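Local coordinates for polyketide synthase type I (Bacillus amyloliquefaciens, PDB 5KKU), which probably dehydrates carrier-bound beta-hydroxyacyl intermediates, as the N-terminal dehydratase domain of a polyketide synthase in the difficidin assembly line, at residues A[19-24]-A[31-36]; A[13-18]-A[39-44]; A[64-69]-A[74-79]; A[185-190]-A[194-199]. All coordinates share one frame; numbering follows the deposited sequence.

From the N terminus, strand 9-15 opens contact 2, which closes only when helix 37-49 packs back on that strand. Contact 1 is nested inside that loop: helix 20-23 meets residues 31-36 across the short hairpin that carries His25. Contact 3 follows in series, joining strand 66-67, a neighbour of strand 30-33, to strand 73-83, a neighbour of strand 9-15. These three belong to the N-terminal hotdog. Contact 4 comes last, in the C-terminal hotdog, where the loop 185-190 folds against the start of helix 194-200. Val36 and Ile39 touch Leu197, and Pro34 approaches Asp198, so contacts 1 and 2 meet contact 4 across the two hotdogs.

Contact 1 (A[19-24]-A[31-36]); sequences NYIVRD and RVLPGV
Helix 20-23, barely more than one turn long, lies against the end of strand 30-33 and the loop after it, with the CA atoms of Val22 and Arg31 only 4.9 Å apart. The CB atoms of these two residues both point into the interface. With CG1 of Val22 anti to its carbonyl carbon (chi1 -60°), that methyl is carried onto the Val32 carbonyl, 3.2 Å from CG1 to O. Arg31 runs extended past the helix, so that CB, CG and CD pass the carbonyl oxygen of Val22 in turn; CG is nearest to Val22 O at 3.3 Å, a packing contact without a donor. Farther out, CG of Arg23 sits over one face of the Arg31 guanidinium. The two arginines have separate polar partners: Arg31 NH1 bonds to His17 O, and Arg23 NH1 forms a salt bridge with Asp24 OD2 at 3.1 Å. The hairpin between the segments, part of the predicted N-terminal hotdog, carries His25, the predicted proton acceptor. Pro34 borders both His25 and Asp198, the predicted proton donor. It is met from the helix by Ile21, whose CG2 presses on Pro34 CD at 3.4 Å, closer than usual for two carbons, and also reaches Leu33 CD1 at 3.8 Å. At the helix start, Asn19 is the N-cap: its OD1 accepts from Ile21 N at 3.0 Å.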
loop_
_atom_site.group_PDB
_atom_site.type_symbol
_atom_site.label_atom_id
_atom_site.label_comp_id
_atom_site.label_asym_id
_atom_site.label_seq_id
_atom_site.Cartn_x
_atom_site.Cartn_y
_atom_site.Cartn_z
ATOM N N ASN A 19 14.010 -1.024 10.382
ATOM C CA ASN A 19 13.450 -0.251 9.305
ATOM C C ASN A 19 12.275 0.615 9.780
ATOM O O ASN A 19 11.411 0.139 10.427
ATOM C CB ASN A 19 13.027 -1.168 8.161
ATOM C CG ASN A 19 12.673 -0.422 6.922
ATOM O OD1 ASN A 19 11.661 0.196 6.862
ATOM N ND2 ASN A 19 13.522 -0.480 5.933
ATOM N N TYR A 20 12.296 1.888 9.439
ATOM C CA TYR A 20 11.318 2.817 9.947
ATOM C C TYR A 20 9.892 2.400 9.653
ATOM O O TYR A 20 9.043 2.711 10.398
ATOM C CB TYR A 20 11.527 4.248 9.465
ATOM C CG TYR A 20 12.708 4.999 10.003
ATOM C CD1 TYR A 20 12.743 5.442 11.286
ATOM C CD2 TYR A 20 13.765 5.303 9.203
ATOM C CE1 TYR A 20 13.795 6.165 11.763
ATOM C CE2 TYR A 20 14.817 6.009 9.677
ATOM C CZ TYR A 20 14.811 6.432 10.963
ATOM O OH TYR A 20 15.802 7.111 11.448
ATOM N N ILE A 21 9.680 1.692 8.547
ATOM C CA ILE A 21 8.346 1.241 8.171
ATOM C C ILE A 21 7.747 0.333 9.241
ATOM O O ILE A 21 6.697 0.635 9.808
ATOM C CB ILE A 21 8.362 0.490 6.826
ATOM C CG1 ILE A 21 8.865 1.408 5.710
ATOM C CG2 ILE A 21 6.977 -0.045 6.498
ATOM C CD1 ILE A 21 9.534 0.672 4.569
ATOM N N VAL A 22 8.422 -0.779 9.512
ATOM C CA VAL A 22 7.958 -1.732 10.513
ATOM C C VAL A 22 8.029 -1.138 11.916
ATOM O O VAL A 22 7.244 -1.499 12.794
ATOM C CB VAL A 22 8.778 -3.035 10.475
ATOM C CG1 VAL A 22 8.658 -3.698 9.112
ATOM C CG2 VAL A 22 10.234 -2.755 10.813
ATOM N N ARG A 23 8.935 -0.248 12.135
ATOM C CA ARG A 23 9.015 0.316 13.422
ATOM C C ARG A 23 7.771 1.095 13.715
ATOM O O ARG A 23 7.294 1.093 14.792
ATOM C CB ARG A 23 10.246 1.165 13.476
ATOM C CG ARG A 23 10.502 2.070 14.637
ATOM C CD ARG A 23 11.618 2.935 14.119
ATOM N NE ARG A 23 12.010 4.050 14.908
ATOM C CZ ARG A 23 11.523 5.271 14.832
ATOM N NH1 ARG A 23 10.572 5.611 14.044
ATOM N NH2 ARG A 23 12.040 6.176 15.577
ATOM N N ASP A 24 7.241 1.727 12.687
ATOM C CA ASP A 24 6.113 2.622 12.842
ATOM C C ASP A 24 4.839 2.032 12.224
ATOM O O ASP A 24 3.931 2.707 11.877
ATOM C CB ASP A 24 6.442 3.983 12.260
ATOM C CG ASP A 24 7.439 4.759 13.098
ATOM O OD1 ASP A 24 7.785 4.338 14.193
ATOM O OD2 ASP A 24 7.842 5.796 12.663
ATOM N N ARG A 31 5.795 -5.943 14.730
ATOM C CA ARG A 31 6.235 -5.184 13.565
ATOM C C ARG A 31 6.039 -5.984 12.281
ATOM O O ARG A 31 6.592 -7.074 12.127
ATOM C CB ARG A 31 7.702 -4.778 13.712
ATOM C CG ARG A 31 7.986 -3.907 14.925
ATOM C CD ARG A 31 9.432 -3.439 14.944
ATOM N NE ARG A 31 9.811 -2.884 16.239
ATOM C CZ ARG A 31 10.916 -2.179 16.455
ATOM N NH1 ARG A 31 11.758 -1.939 15.458
ATOM N NH2 ARG A 31 11.182 -1.712 17.668
ATOM N N VAL A 32 5.250 -5.437 11.363
ATOM C CA VAL A 32 4.980 -6.097 10.091
ATOM C C VAL A 32 5.274 -5.170 8.917
ATOM O O VAL A 32 5.480 -3.969 9.098
ATOM C CB VAL A 32 3.519 -6.575 10.002
ATOM C CG1 VAL A 32 3.278 -7.302 8.687
ATOM C CG2 VAL A 32 3.182 -7.471 11.184
ATOM N N LEU A 33 5.293 -5.733 7.713
ATOM C CA LEU A 33 5.562 -4.958 6.508
ATOM C C LEU A 33 4.294 -4.758 5.686
ATOM O O LEU A 33 3.719 -5.724 5.176
ATOM C CB LEU A 33 6.636 -5.643 5.660
ATOM C CG LEU A 33 7.129 -4.866 4.437
ATOM C CD1 LEU A 33 7.453 -3.427 4.808
ATOM C CD2 LEU A 33 8.340 -5.550 3.818
ATOM N N PRO A 34 3.854 -3.445 5.565
ATOM C CA PRO A 34 2.627 -3.293 4.762
ATOM C C PRO A 34 2.764 -3.937 3.386
ATOM O O PRO A 34 3.806 -3.803 2.745
ATOM C CB PRO A 34 2.474 -1.777 4.618
ATOM C CG PRO A 34 3.032 -1.235 5.876
ATOM C CD PRO A 34 4.275 -2.051 6.044
ATOM N N GLY A 35 1.717 -4.625 2.944
ATOM C CA GLY A 35 1.729 -5.281 1.649
ATOM C C GLY A 35 1.958 -4.311 0.508
ATOM O O GLY A 35 2.608 -4.645 -0.483
ATOM N N VAL A 36 1.421 -3.103 0.648
ATOM C CA VAL A 36 1.565 -2.088 -0.365
ATOM C C VAL A 36 2.954 -1.493 -0.441
ATOM O O VAL A 36 3.323 -0.973 -1.417
ATOM C CB VAL A 36 0.516 -0.965 -0.252
ATOM C CG1 VAL A 36 -0.832 -1.449 -0.648
ATOM C CG2 VAL A 36 0.502 -0.295 1.103
#

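Contact 2 (A[13-18]-A[39-44]); sequences QKISHT and IDMLYR
Met41 and Gln13 approach from opposite directions, and the Met41 thioether lies along the aliphatic part of the glutamine, with SD 3.8 Å from Gln13 CG. The Met41 chain is extended as far as SD and then bends at chi3 (-52°), which places CE beside Gln13 CB at 3.9 Å and loosely against Ile15 CD1 at 4.3 Å. The Gln13 chain itself bends at chi2, bringing its amide oxygen to the edge of the Arg44 guanidinium, near its plane. The strand-to-helix bond from Arg44 NH2 to Gln13 OE1 measures 2.3 Å with an N-H...O angle of 118°, too short and too bent for a normal hydrogen bond, so the modelled geometry of this contact is doubtful. These residues join strand 9-15 to helix 37-49, the long helix that a curved antiparallel sheet wraps in a hotdog fold; the strand and helix segments run roughly antiparallel, at 152°, their axes 11.5 Å apart at closest approach. Behind the first shell, Asp40 holds the arginine from one turn earlier, its OD2 taking Arg44 NH1 in a salt bridge near the guanidinium plane. Asp40 is fixed in turn through OD1, which accepts from Ala192 N. On the strand side, backbone bonds tie Gln13 to Leu76 and Ile15 to Lys74, while Met41 also rests on Val78.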
loop_
_atom_site.group_PDB
_atom_site.type_symbol
_atom_site.label_atom_id
_atom_site.label_comp_id
_atom_site.label_asym_id
_atom_site.label_seq_id
_atom_site.Cartn_x
_atom_site.Cartn_y
_atom_site.Cartn_z
ATOM N N GLN A 13 16.475 -7.876 -1.507
ATOM C CA GLN A 13 16.180 -6.695 -0.715
ATOM C C GLN A 13 16.162 -7.020 0.770
ATOM O O GLN A 13 15.788 -8.061 1.137
ATOM C CB GLN A 13 14.869 -6.117 -1.118
ATOM C CG GLN A 13 14.813 -5.545 -2.510
ATOM C CD GLN A 13 15.522 -4.255 -2.614
ATOM O OE1 GLN A 13 15.033 -3.259 -2.171
ATOM N NE2 GLN A 13 16.695 -4.288 -3.125
ATOM N N LYS A 14 16.559 -6.083 1.598
ATOM C CA LYS A 14 16.613 -6.318 3.023
ATOM C C LYS A 14 15.613 -5.527 3.833
ATOM O O LYS A 14 15.587 -4.358 3.769
ATOM C CB LYS A 14 17.993 -6.004 3.539
ATOM C CG LYS A 14 19.095 -6.638 2.755
ATOM C CD LYS A 14 20.378 -6.605 3.524
ATOM C CE LYS A 14 21.419 -7.475 2.883
ATOM N NZ LYS A 14 21.564 -7.157 1.448
ATOM N N ILE A 15 14.782 -6.180 4.597
ATOM C CA ILE A 15 13.894 -5.518 5.527
ATOM C C ILE A 15 14.311 -5.831 6.959
ATOM O O ILE A 15 13.996 -6.838 7.482
ATOM C CB ILE A 15 12.446 -5.953 5.343
ATOM C CG1 ILE A 15 11.924 -5.638 3.963
ATOM C CG2 ILE A 15 11.563 -5.308 6.372
ATOM C CD1 ILE A 15 12.099 -4.218 3.515
ATOM N N SER A 16 15.049 -4.943 7.580
ATOM C CA SER A 16 15.469 -5.169 8.946
ATOM C C SER A 16 14.452 -4.756 9.988
ATOM O O SER A 16 13.579 -4.009 9.717
ATOM C CB SER A 16 16.778 -4.496 9.198
ATOM O OG SER A 16 16.645 -3.122 9.100
ATOM N N HIS A 17 14.601 -5.252 11.189
ATOM C CA HIS A 17 13.745 -4.944 12.315
ATOM C C HIS A 17 13.734 -3.459 12.640
ATOM O O HIS A 17 12.764 -2.970 13.116
ATOM C CB HIS A 17 14.148 -5.799 13.542
ATOM C CG HIS A 17 13.257 -5.672 14.721
ATOM N ND1 HIS A 17 11.960 -6.088 14.708
ATOM C CD2 HIS A 17 13.476 -5.173 15.950
ATOM C CE1 HIS A 17 11.414 -5.862 15.874
ATOM N NE2 HIS A 17 12.311 -5.291 16.646
ATOM N N THR A 18 14.827 -2.761 12.360
ATOM C CA THR A 18 14.972 -1.343 12.590
ATOM C C THR A 18 14.487 -0.443 11.468
ATOM O O THR A 18 14.515 0.745 11.564
ATOM C CB THR A 18 16.390 -0.917 12.970
ATOM O OG1 THR A 18 17.298 -1.350 11.991
ATOM C CG2 THR A 18 16.767 -1.489 14.285
ATOM N N ILE A 39 4.928 -2.481 -3.485
ATOM C CA ILE A 39 4.712 -1.768 -4.720
ATOM C C ILE A 39 5.899 -0.832 -5.012
ATOM O O ILE A 39 6.382 -0.777 -6.116
ATOM C CB ILE A 39 3.363 -1.000 -4.735
ATOM C CG1 ILE A 39 2.196 -1.945 -4.905
ATOM C CG2 ILE A 39 3.315 0.036 -5.827
ATOM C CD1 ILE A 39 0.845 -1.388 -4.613
ATOM N N ASP A 40 6.379 -0.136 -3.986
ATOM C CA ASP A 40 7.556 0.723 -4.106
ATOM C C ASP A 40 8.775 -0.086 -4.453
ATOM O O ASP A 40 9.574 0.298 -5.227
ATOM C CB ASP A 40 7.817 1.506 -2.834
ATOM C CG ASP A 40 9.155 2.207 -2.822
ATOM O OD1 ASP A 40 9.356 3.228 -3.418
ATOM O OD2 ASP A 40 10.035 1.682 -2.213
ATOM N N MET A 41 8.948 -1.222 -3.823
ATOM C CA MET A 41 10.108 -2.055 -4.071
ATOM C C MET A 41 10.200 -2.449 -5.524
ATOM O O MET A 41 11.243 -2.390 -6.067
ATOM C CB MET A 41 10.116 -3.254 -3.116
ATOM C CG MET A 41 11.046 -4.420 -3.339
ATOM S SD MET A 41 11.068 -5.607 -2.000
ATOM C CE MET A 41 11.362 -4.513 -0.702
ATOM N N LEU A 42 9.095 -2.862 -6.105
ATOM C CA LEU A 42 9.050 -3.272 -7.484
ATOM C C LEU A 42 9.427 -2.157 -8.433
ATOM O O LEU A 42 10.137 -2.365 -9.341
ATOM C CB LEU A 42 7.704 -3.838 -7.855
ATOM C CG LEU A 42 7.622 -5.336 -7.759
ATOM C CD1 LEU A 42 7.562 -5.781 -6.335
ATOM C CD2 LEU A 42 6.439 -5.838 -8.525
ATOM N N TYR A 43 8.942 -0.971 -8.157
ATOM C CA TYR A 43 9.262 0.182 -8.940
ATOM C C TYR A 43 10.732 0.576 -8.830
ATOM O O TYR A 43 11.281 0.973 -9.788
ATOM C CB TYR A 43 8.357 1.354 -8.581
ATOM C CG TYR A 43 7.101 1.433 -9.396
ATOM C CD1 TYR A 43 7.097 1.984 -10.638
ATOM C CD2 TYR A 43 5.919 0.920 -8.923
ATOM C CE1 TYR A 43 5.954 2.045 -11.369
ATOM C CE2 TYR A 43 4.775 0.985 -9.648
ATOM C CZ TYR A 43 4.810 1.571 -10.858
ATOM O OH TYR A 43 3.710 1.615 -11.585
ATOM N N ARG A 44 11.343 0.440 -7.662
ATOM C CA ARG A 44 12.736 0.742 -7.525
ATOM C C ARG A 44 13.585 -0.254 -8.290
ATOM O O ARG A 44 14.519 0.123 -8.916
ATOM C CB ARG A 44 13.205 0.766 -6.084
ATOM C CG ARG A 44 12.549 1.754 -5.171
ATOM C CD ARG A 44 13.202 1.779 -3.806
ATOM N NE ARG A 44 13.716 0.486 -3.389
ATOM C CZ ARG A 44 13.146 -0.259 -2.489
ATOM N NH1 ARG A 44 12.060 0.161 -1.929
ATOM N NH2 ARG A 44 13.628 -1.407 -2.161
#

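Contact 3 (A[64-69]-A[74-79])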
loop_
_atom_site.group_PDB
_atom_site.type_symbol
_atom_site.label_atom_id
_atom_site.label_comp_id
_atom_site.label_asym_id
_atom_site.label_seq_id
_atom_site.Cartn_x
_atom_site.Cartn_y
_atom_site.Cartn_z
ATOM N N GLN A 64 1.712 -13.155 2.393
ATOM C CA GLN A 64 2.135 -13.485 3.724
ATOM C C GLN A 64 2.730 -12.132 4.179
ATOM O O GLN A 64 3.426 -11.537 3.451
ATOM C CB GLN A 64 3.060 -14.660 3.868
ATOM C CG GLN A 64 3.088 -15.282 5.210
ATOM C CD GLN A 64 1.893 -16.127 5.538
ATOM O OE1 GLN A 64 0.831 -15.631 5.644
ATOM N NE2 GLN A 64 2.094 -17.385 5.736
ATOM N N PRO A 65 2.411 -11.666 5.362
ATOM C CA PRO A 65 2.979 -10.425 5.847
ATOM C C PRO A 65 4.457 -10.572 6.173
ATOM O O PRO A 65 4.798 -11.590 6.645
ATOM C CB PRO A 65 2.163 -10.160 7.099
ATOM C CG PRO A 65 1.781 -11.465 7.580
ATOM C CD PRO A 65 1.503 -12.249 6.348
ATOM N N VAL A 66 5.301 -9.625 5.835
ATOM C CA VAL A 66 6.681 -9.635 6.265
ATOM C C VAL A 66 6.770 -9.125 7.706
ATOM O O VAL A 66 6.571 -7.980 7.953
ATOM C CB VAL A 66 7.582 -8.801 5.343
ATOM C CG1 VAL A 66 8.942 -8.564 5.941
ATOM C CG2 VAL A 66 7.715 -9.426 3.983
ATOM N N VAL A 67 7.044 -10.016 8.646
ATOM C CA VAL A 67 7.162 -9.707 10.057
ATOM C C VAL A 67 8.614 -9.729 10.528
ATOM O O VAL A 67 9.301 -10.650 10.285
ATOM C CB VAL A 67 6.316 -10.662 10.884
ATOM C CG1 VAL A 67 6.619 -10.586 12.360
ATOM C CG2 VAL A 67 4.861 -10.411 10.643
ATOM N N THR A 68 9.001 -8.736 11.302
ATOM C CA THR A 68 10.326 -8.708 11.898
ATOM C C THR A 68 10.318 -8.879 13.386
ATOM O O THR A 68 9.321 -8.747 14.005
ATOM C CB THR A 68 11.144 -7.459 11.529
ATOM O OG1 THR A 68 10.617 -6.309 12.173
ATOM C CG2 THR A 68 11.098 -7.232 10.117
ATOM N N SER A 69 11.466 -9.146 13.951
ATOM C CA SER A 69 11.616 -9.370 15.353
ATOM C C SER A 69 12.963 -8.855 15.845
ATOM O O SER A 69 13.826 -8.619 15.071
ATOM C CB SER A 69 11.477 -10.855 15.617
ATOM O OG SER A 69 11.757 -11.216 16.922
ATOM N N LYS A 74 14.658 -9.751 7.952
ATOM C CA LYS A 74 14.197 -10.490 6.808
ATOM C C LYS A 74 14.972 -10.179 5.559
ATOM O O LYS A 74 15.315 -9.086 5.333
ATOM C CB LYS A 74 12.725 -10.264 6.562
ATOM C CG LYS A 74 11.831 -10.823 7.598
ATOM C CD LYS A 74 11.885 -12.304 7.638
ATOM C CE LYS A 74 10.497 -12.834 7.591
ATOM N NZ LYS A 74 9.801 -12.757 8.890
ATOM N N HIS A 75 15.223 -11.186 4.758
ATOM C CA HIS A 75 15.694 -11.026 3.409
ATOM C C HIS A 75 14.619 -11.332 2.448
ATOM O O HIS A 75 14.022 -12.334 2.525
ATOM C CB HIS A 75 16.887 -11.921 3.121
ATOM C CG HIS A 75 18.167 -11.399 3.656
ATOM N ND1 HIS A 75 19.366 -11.984 3.385
ATOM C CD2 HIS A 75 18.433 -10.359 4.463
ATOM C CE1 HIS A 75 20.318 -11.324 3.991
ATOM N NE2 HIS A 75 19.779 -10.329 4.646
ATOM N N LEU A 76 14.373 -10.471 1.507
ATOM C CA LEU A 76 13.365 -10.682 0.509
ATOM C C LEU A 76 13.980 -11.018 -0.846
ATOM O O LEU A 76 14.986 -10.525 -1.206
ATOM C CB LEU A 76 12.509 -9.428 0.403
ATOM C CG LEU A 76 11.392 -9.241 1.403
ATOM C CD1 LEU A 76 11.858 -9.357 2.831
ATOM C CD2 LEU A 76 10.650 -7.962 1.153
ATOM N N TYR A 77 13.365 -11.892 -1.596
ATOM C CA TYR A 77 13.838 -12.253 -2.920
ATOM C C TYR A 77 12.812 -11.871 -3.994
ATOM O O TYR A 77 11.775 -12.444 -4.072
ATOM C CB TYR A 77 14.183 -13.734 -2.982
ATOM C CG TYR A 77 15.154 -14.203 -1.945
ATOM C CD1 TYR A 77 16.459 -13.852 -2.009
ATOM C CD2 TYR A 77 14.759 -14.990 -0.897
ATOM C CE1 TYR A 77 17.346 -14.269 -1.075
ATOM C CE2 TYR A 77 15.649 -15.422 0.038
ATOM C CZ TYR A 77 16.949 -15.043 -0.067
ATOM O OH TYR A 77 17.860 -15.434 0.820
ATOM N N VAL A 78 13.130 -10.871 -4.794
ATOM C CA VAL A 78 12.255 -10.425 -5.863
ATOM C C VAL A 78 12.652 -11.036 -7.185
ATOM O O VAL A 78 13.696 -10.765 -7.694
ATOM C CB VAL A 78 12.179 -8.894 -5.981
ATOM C CG1 VAL A 78 11.134 -8.491 -6.961
ATOM C CG2 VAL A 78 11.853 -8.248 -4.677
ATOM N N THR A 79 11.806 -11.838 -7.759
ATOM C CA THR A 79 12.164 -12.567 -8.953
ATOM C C THR A 79 11.364 -12.149 -10.166
ATOM O O THR A 79 10.188 -12.308 -10.207
ATOM C CB THR A 79 11.982 -14.080 -8.741
ATOM O OG1 THR A 79 12.881 -14.521 -7.757
ATOM C CG2 THR A 79 12.230 -14.862 -9.995
#
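In the N-terminal hotdog, the meeting of Val66 and Lys74 joins strands of two different sheets: strand 66-67, an outer member of the small sheet that includes strand 30-33, and strand 73-83, which belongs to the curved sheet around helix 37-49. The chain turns back between them, and the closest CA pair is Thr68 with Lys74 at 6.6 Å; the bond across the contact runs from a lysine side chain to a backbone carbonyl, and the rest is side-chain packing. Lys74 does most of this work. Its methylene chain slides past Val66 in the opposite direction, with Val66 CG1 4.0 Å from Lys74 CG. The other Val66 methyl, CG2, faces Leu76 CD1 at 4.3 Å, one step along the same side of strand 73-83. Thr68 CG2 adds a looser contact to Lys74 CG, while its hydroxyl is engaged by His17 ND1. Each segment is bonded to another neighbour: Thr68 through its backbone to Arg31, Lys74 to Ile15. The lysine is buried, and its ammonium group would probably polarise the peptide carbonyl it reaches. Successive bends at chi2 (-66°), chi3 and chi4 (-79°) turn the chain toward the Val67 carbonyl instead of letting it extend, and NZ donates to Val67 O at 2.6 Å, lying in the carbonyl plane with a C=O...N angle of 150°.

Contact 4 (A[185-190]-A[194-199])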
loop_
_atom_site.group_PDB
_atom_site.type_symbol
_atom_site.label_atom_id
_atom_site.label_comp_id
_atom_site.label_asym_id
_atom_site.label_seq_id
_atom_site.Cartn_x
_atom_site.Cartn_y
_atom_site.Cartn_z
ATOM N N GLY A 185 11.842 13.287 4.647
ATOM C CA GLY A 185 13.211 13.255 4.221
ATOM C C GLY A 185 13.543 12.103 3.291
ATOM O O GLY A 185 14.539 12.127 2.668
ATOM N N PHE A 186 12.677 11.106 3.209
ATOM C CA PHE A 186 12.920 9.970 2.373
ATOM C C PHE A 186 12.109 9.959 1.068
ATOM O O PHE A 186 12.272 9.119 0.238
ATOM C CB PHE A 186 12.635 8.708 3.149
ATOM C CG PHE A 186 13.575 8.444 4.291
ATOM C CD1 PHE A 186 14.748 7.771 4.099
ATOM C CD2 PHE A 186 13.250 8.829 5.557
ATOM C CE1 PHE A 186 15.584 7.517 5.133
ATOM C CE2 PHE A 186 14.059 8.560 6.613
ATOM C CZ PHE A 186 15.240 7.913 6.401
ATOM N N ARG A 187 11.131 10.865 1.038
ATOM C CA ARG A 187 10.182 10.992 -0.060
ATOM C C ARG A 187 10.923 11.007 -1.364
ATOM O O ARG A 187 10.436 10.530 -2.389
ATOM C CB ARG A 187 9.356 12.271 0.091
ATOM C CG ARG A 187 8.289 12.451 -0.978
ATOM C CD ARG A 187 7.394 13.639 -0.669
ATOM N NE ARG A 187 8.138 14.895 -0.650
ATOM C CZ ARG A 187 8.623 15.493 -1.733
ATOM N NH1 ARG A 187 8.443 14.949 -2.930
ATOM N NH2 ARG A 187 9.289 16.634 -1.621
ATOM N N GLU A 188 12.086 11.526 -1.478
ATOM C CA GLU A 188 12.591 11.388 -2.787
ATOM C C GLU A 188 13.443 10.146 -2.857
ATOM O O GLU A 188 13.952 9.878 -3.875
ATOM C CB GLU A 188 13.296 12.664 -3.228
ATOM C CG GLU A 188 12.301 13.792 -3.412
ATOM C CD GLU A 188 12.889 15.120 -3.804
ATOM O OE1 GLU A 188 14.045 15.358 -3.582
ATOM O OE2 GLU A 188 12.177 15.947 -4.336
ATOM N N LYS A 189 13.564 9.361 -1.794
ATOM C CA LYS A 189 14.467 8.252 -1.964
ATOM C C LYS A 189 13.690 7.065 -2.439
ATOM O O LYS A 189 14.213 6.147 -2.981
ATOM C CB LYS A 189 15.228 7.960 -0.691
ATOM C CG LYS A 189 16.273 9.002 -0.389
ATOM C CD LYS A 189 17.474 8.809 -1.265
ATOM C CE LYS A 189 18.464 9.940 -1.175
ATOM N NZ LYS A 189 18.450 10.604 0.131
ATOM N N PHE A 190 12.381 7.142 -2.251
ATOM C CA PHE A 190 11.446 6.148 -2.703
ATOM C C PHE A 190 10.966 6.466 -4.110
ATOM O O PHE A 190 11.066 7.578 -4.569
ATOM C CB PHE A 190 10.262 6.062 -1.740
ATOM C CG PHE A 190 10.591 5.440 -0.420
ATOM C CD1 PHE A 190 10.826 4.106 -0.314
ATOM C CD2 PHE A 190 10.655 6.203 0.725
ATOM C CE1 PHE A 190 11.115 3.529 0.896
ATOM C CE2 PHE A 190 10.952 5.635 1.929
ATOM C CZ PHE A 190 11.197 4.297 2.016
ATOM N N PRO A 194 6.034 4.457 0.826
ATOM C CA PRO A 194 5.175 3.484 1.452
ATOM C C PRO A 194 4.186 4.100 2.402
ATOM O O PRO A 194 3.095 3.635 2.470
ATOM C CB PRO A 194 6.156 2.602 2.172
ATOM C CG PRO A 194 7.318 2.613 1.317
ATOM C CD PRO A 194 7.413 3.994 0.796
ATOM N N ALA A 195 4.586 5.139 3.111
ATOM C CA ALA A 195 3.676 5.851 3.978
ATOM C C ALA A 195 2.477 6.390 3.223
ATOM O O ALA A 195 1.385 6.226 3.631
ATOM C CB ALA A 195 4.368 6.952 4.722
ATOM N N PHE A 196 2.724 7.037 2.100
ATOM C CA PHE A 196 1.695 7.496 1.222
ATOM C C PHE A 196 0.817 6.360 0.709
ATOM O O PHE A 196 -0.365 6.485 0.739
ATOM C CB PHE A 196 2.271 8.270 0.056
ATOM C CG PHE A 196 2.479 9.738 0.313
ATOM C CD1 PHE A 196 1.620 10.458 1.098
ATOM C CD2 PHE A 196 3.524 10.390 -0.272
ATOM C CE1 PHE A 196 1.822 11.776 1.330
ATOM C CE2 PHE A 196 3.736 11.710 -0.057
ATOM C CZ PHE A 196 2.880 12.407 0.739
ATOM N N LEU A 197 1.424 5.258 0.287
ATOM C CA LEU A 197 0.738 4.114 -0.234
ATOM C C LEU A 197 -0.181 3.484 0.815
ATOM O O LEU A 197 -1.317 3.238 0.557
ATOM C CB LEU A 197 1.731 3.105 -0.808
ATOM C CG LEU A 197 2.534 3.431 -2.063
ATOM C CD1 LEU A 197 3.253 2.221 -2.567
ATOM C CD2 LEU A 197 1.655 3.969 -3.156
ATOM N N ASP A 198 0.330 3.212 2.003
ATOM C CA ASP A 198 -0.428 2.687 3.120
ATOM C C ASP A 198 -1.652 3.517 3.458
ATOM O O ASP A 198 -2.708 3.021 3.489
ATOM C CB ASP A 198 0.485 2.554 4.312
ATOM C CG ASP A 198 -0.158 1.914 5.490
ATOM O OD1 ASP A 198 -0.500 0.749 5.460
ATOM O OD2 ASP A 198 -0.316 2.571 6.471
ATOM N N ALA A 199 -1.469 4.796 3.706
ATOM C CA ALA A 199 -2.572 5.683 4.003
ATOM C C ALA A 199 -3.608 5.749 2.904
ATOM O O ALA A 199 -4.752 5.924 3.193
ATOM C CB ALA A 199 -2.103 7.069 4.339
#
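Phe190 swings its ring over Pro194 through a chi1 of -71°, which sets CG anti to the carbonyl carbon and beside the backbone N. The two side chains cross at about a right angle, and Pro194 CD lies over the face of the Phe190 ring, 3.6 Å from its centroid and 11° off the normal, a CH-pi contact. Pro194 CG leans toward one side of the ring, 3.9 Å from Phe190 CE1. The second contact comes from Arg187, whose chain is extended up to CD and then bends at chi3 (62°). Its CD touches the edge of the Phe196 ring, near the ring plane, at 4.2 Å from CE2. The bend also turns the guanidinium away to partners of its own: NE forms a salt bridge with Glu184, and NH1 bonds to the carbonyl of Phe233, whose ring meets Phe196 edge-to-face. Pro194 begins helix 194-200 with its ring braced by Phe190 on the loop side and by Thr37 of the other hotdog. One turn on, Asp198 N donates to Pro194 O at 2.8 Å, and Asp198 OD2 is bonded by His155. The loop therefore packs on the first turn of the helix that bears the predicted proton donor of a double-hotdog dehydratase.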